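Side-chain contact in ThermoDBP-single stranded DNA binding protein (Thermoproteus tenax, PDB 3TEK), which binds single-stranded DNA, probably in place of the canonical single-stranded DNA-binding protein of this archaeal order: residues A[14-19]-A[25-30]. Sequence-based numbering, arbitrary orientation.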
ATOM      1  N   ARG A  14       4.638   8.527  -3.817  1.00 54.87           N
ATOM      2  CA  ARG A  14       5.932   8.997  -4.313  1.00 56.14           C
ATOM      3  C   ARG A  14       6.821   7.781  -4.606  1.00 50.89           C
ATOM      4  O   ARG A  14       6.706   6.772  -3.928  1.00 46.98           O
ATOM      5  CB  ARG A  14       6.613   9.875  -3.256  1.00 63.48           C
ATOM      6  CG  ARG A  14       5.841  11.118  -2.821  1.00 71.83           C
ATOM      7  CD  ARG A  14       6.489  11.766  -1.573  1.00 81.60           C
ATOM      8  NE  ARG A  14       6.189  11.028  -0.331  1.00 90.64           N
ATOM      9  CZ  ARG A  14       6.848  11.174   0.825  1.00 97.69           C
ATOM     10  NH1 ARG A  14       7.876  12.022   0.945  1.00102.08           N
ATOM     11  NH2 ARG A  14       6.485  10.445   1.874  1.00 98.57           N
ATOM     12  N   SER A  15       7.708   7.897  -5.596  1.00 48.20           N
ATOM     13  CA  SER A  15       8.619   6.819  -5.945  1.00 45.52           C
ATOM     14  C   SER A  15      10.010   7.272  -6.407  1.00 47.50           C
ATOM     15  O   SER A  15      10.249   8.430  -6.752  1.00 47.81           O
ATOM     16  CB  SER A  15       7.988   5.944  -7.018  1.00 44.84           C
ATOM     17  OG  SER A  15       7.796   6.659  -8.218  1.00 45.16           O
ATOM     18  N   GLU A  16      10.938   6.334  -6.393  1.00 48.15           N
ATOM     19  CA  GLU A  16      12.242   6.529  -7.018  1.00 48.90           C
ATOM     20  C   GLU A  16      12.849   5.182  -7.359  1.00 47.64           C
ATOM     21  O   GLU A  16      12.422   4.135  -6.851  1.00 45.93           O
ATOM     22  CB  GLU A  16      13.187   7.328  -6.115  1.00 53.46           C
ATOM     23  CG  GLU A  16      13.507   6.701  -4.765  1.00 54.56           C
ATOM     24  CD  GLU A  16      14.243   7.678  -3.868  1.00 60.23           C
ATOM     25  OE1 GLU A  16      15.443   7.934  -4.110  1.00 60.71           O
ATOM     26  OE2 GLU A  16      13.608   8.210  -2.933  1.00 62.27           O
ATOM     27  N   LEU A  17      13.838   5.215  -8.238  1.00 46.83           N
ATOM     28  CA  LEU A  17      14.526   3.992  -8.599  1.00 47.49           C
ATOM     29  C   LEU A  17      15.664   3.714  -7.627  1.00 46.45           C
ATOM     30  O   LEU A  17      16.256   4.612  -7.057  1.00 48.31           O
ATOM     31  CB  LEU A  17      15.032   4.055 -10.045  1.00 48.14           C
ATOM     32  CG  LEU A  17      13.900   3.972 -11.085  1.00 50.75           C
ATOM     33  CD1 LEU A  17      14.432   4.069 -12.509  1.00 51.48           C
ATOM     34  CD2 LEU A  17      13.072   2.697 -10.946  1.00 48.66           C
ATOM     35  N   ILE A  18      15.960   2.445  -7.451  1.00 45.90           N
ATOM     36  CA  ILE A  18      17.181   2.062  -6.812  1.00 46.91           C
ATOM     37  C   ILE A  18      17.832   0.962  -7.620  1.00 46.16           C
ATOM     38  O   ILE A  18      17.161   0.175  -8.281  1.00 47.69           O
ATOM     39  CB  ILE A  18      16.944   1.628  -5.364  1.00 50.71           C
ATOM     40  CG1 ILE A  18      16.084   0.413  -5.271  1.00 49.31           C
ATOM     41  CG2 ILE A  18      16.194   2.748  -4.545  1.00 51.20           C
ATOM     42  CD1 ILE A  18      15.407   0.345  -3.815  1.00 52.59           C
ATOM     43  N   THR A  19      19.146   0.911  -7.583  1.00 47.63           N
ATOM     44  CA  THR A  19      19.906   0.004  -8.432  1.00 50.91           C
ATOM     45  C   THR A  19      20.586  -1.061  -7.586  1.00 50.64           C
ATOM     46  O   THR A  19      21.157  -0.748  -6.539  1.00 51.35           O
ATOM     47  CB  THR A  19      20.964   0.735  -9.221  1.00 53.42           C
ATOM     48  OG1 THR A  19      20.331   1.611 -10.147  1.00 58.34           O
ATOM     49  CG2 THR A  19      21.845  -0.264  -9.986  1.00 55.27           C
ATOM     50  N   LEU A  25      14.996  -1.375  -9.131  1.00 45.00           N
ATOM     51  CA  LEU A  25      13.785  -1.598  -8.347  1.00 43.99           C
ATOM     52  C   LEU A  25      13.109  -0.257  -8.091  1.00 42.34           C
ATOM     53  O   LEU A  25      13.732   0.795  -8.233  1.00 42.58           O
ATOM     54  CB  LEU A  25      14.099  -2.324  -7.040  1.00 44.48           C
ATOM     55  CG  LEU A  25      14.774  -3.686  -7.291  1.00 46.49           C
ATOM     56  CD1 LEU A  25      16.204  -3.600  -6.926  1.00 47.46           C
ATOM     57  CD2 LEU A  25      14.123  -4.782  -6.460  1.00 48.76           C
ATOM     58  N   VAL A  26      11.846  -0.318  -7.693  1.00 40.60           N
ATOM     59  CA  VAL A  26      11.069   0.877  -7.435  1.00 39.57           C
ATOM     60  C   VAL A  26      10.759   0.956  -5.956  1.00 39.01           C
ATOM     61  O   VAL A  26      10.053   0.098  -5.412  1.00 40.18           O
ATOM     62  CB  VAL A  26       9.771   0.909  -8.262  1.00 40.03           C
ATOM     63  CG1 VAL A  26       9.061   2.268  -8.087  1.00 39.21           C
ATOM     64  CG2 VAL A  26      10.067   0.650  -9.772  1.00 41.35           C
ATOM     65  N   LEU A  27      11.323   1.975  -5.306  1.00 39.58           N
ATOM     66  CA  LEU A  27      10.935   2.323  -3.933  1.00 40.69           C
ATOM     67  C   LEU A  27       9.664   3.166  -3.971  1.00 41.28           C
ATOM     68  O   LEU A  27       9.643   4.211  -4.606  1.00 41.40           O
ATOM     69  CB  LEU A  27      12.058   3.079  -3.237  1.00 42.05           C
ATOM     70  CG  LEU A  27      11.837   3.560  -1.805  1.00 44.31           C
ATOM     71  CD1 LEU A  27      11.434   2.427  -0.873  1.00 45.22           C
ATOM     72  CD2 LEU A  27      13.094   4.213  -1.307  1.00 46.62           C
ATOM     73  N   ILE A  28       8.605   2.702  -3.310  1.00 41.71           N
ATOM     74  CA  ILE A  28       7.346   3.409  -3.329  1.00 43.00           C
ATOM     75  C   ILE A  28       6.966   3.843  -1.911  1.00 46.98           C
ATOM     76  O   ILE A  28       6.925   3.034  -0.982  1.00 48.27           O
ATOM     77  CB  ILE A  28       6.231   2.558  -3.894  1.00 42.99           C
ATOM     78  CG1 ILE A  28       6.581   2.070  -5.307  1.00 41.62           C
ATOM     79  CG2 ILE A  28       4.916   3.333  -3.901  1.00 43.93           C
ATOM     80  CD1 ILE A  28       5.503   1.249  -5.902  1.00 43.21           C
ATOM     81  N   ARG A  29       6.690   5.136  -1.771  1.00 48.50           N
ATOM     82  CA  ARG A  29       6.165   5.697  -0.547  1.00 52.45           C
ATOM     83  C   ARG A  29       4.687   5.911  -0.775  1.00 50.38           C
ATOM     84  O   ARG A  29       4.304   6.670  -1.660  1.00 50.40           O
ATOM     85  CB  ARG A  29       6.849   7.024  -0.214  1.00 58.11           C
ATOM     86  CG  ARG A  29       8.335   6.870   0.085  1.00 66.60           C
ATOM     87  CD  ARG A  29       9.080   8.190   0.184  1.00 74.24           C
ATOM     88  NE  ARG A  29      10.523   7.930   0.171  1.00 80.99           N
ATOM     89  CZ  ARG A  29      11.406   8.372  -0.730  1.00 85.36           C
ATOM     90  NH1 ARG A  29      11.044   9.170  -1.734  1.00 89.34           N
ATOM     91  NH2 ARG A  29      12.689   8.032  -0.601  1.00 85.02           N
ATOM     92  N   TRP A  30       3.862   5.257   0.037  1.00 49.12           N
ATOM     93  CA  TRP A  30       2.432   5.221  -0.205  1.00 50.17           C
ATOM     94  C   TRP A  30       1.638   5.636   1.028  1.00 49.10           C
ATOM     95  O   TRP A  30       1.775   5.040   2.084  1.00 47.04           O
ATOM     96  CB  TRP A  30       2.060   3.806  -0.660  1.00 51.64           C
ATOM     97  CG  TRP A  30       0.595   3.529  -0.808  1.00 52.87           C
ATOM     98  CD1 TRP A  30      -0.347   4.356  -1.329  1.00 55.83           C
ATOM     99  CD2 TRP A  30      -0.089   2.328  -0.431  1.00 53.02           C
ATOM    100  NE1 TRP A  30      -1.574   3.752  -1.307  1.00 55.47           N
ATOM    101  CE2 TRP A  30      -1.451   2.507  -0.756  1.00 53.97           C
ATOM    102  CE3 TRP A  30       0.310   1.133   0.164  1.00 51.04           C
ATOM    103  CZ2 TRP A  30      -2.418   1.525  -0.521  1.00 52.33           C
ATOM    104  CZ3 TRP A  30      -0.652   0.156   0.398  1.00 52.86           C
ATOM    105  CH2 TRP A  30      -2.001   0.359   0.049  1.00 51.98           C
TER
HETATM  106  O   HOH W   1       3.743   9.366   0.258  1.00 56.70           O
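Glu16 reaches diagonally over the neighbouring strand to Arg29 and closes a salt bridge, OE2 to NH2 at 2.5 Å. The same OE2 takes a second, weak bond from Arg29 NH1 at 3.0 Å, so one oxygen grips the forked end of the guanidinium; NH2 comes to the anti side of OE2, well out of the carboxylate plane, and the two flat groups stand steeply, 78° apart. With chi1 at 61°, Glu16 CG sits between backbone N and carbonyl carbon, and the chain then runs extended past Leu27 CB towards the arginine. Arg29 has a second role: its CD lies over the centre of the Arg14 guanidinium, 3.8 Å from CZ. A bend at chi3 (-76°) folds Arg14 across it, while a water accepts from Arg14 NE at 3.0 Å in the guanidinium plane. Farther along this face Ile18 CG1 packs on Leu25 CB at 3.8 Å.

The other face is turned to helix 52-68. There Leu17 CD2 touches Val26 CG2 at 3.8 Å and also packs against the helix, and Ser15 hydrogen-bonds through OG to Gln67. Paired backbone bonds at Arg14–Arg29, Glu16–Leu27 and Ile18–Leu25 fix the register, and strand 116-124 continues the sheet beyond 25-30. This is an antiparallel beta hairpin at the edge of a four-stranded sheet, one face helix-packed and the other mixing the Glu16–Arg29–Arg14 charged group with aliphatic side chains.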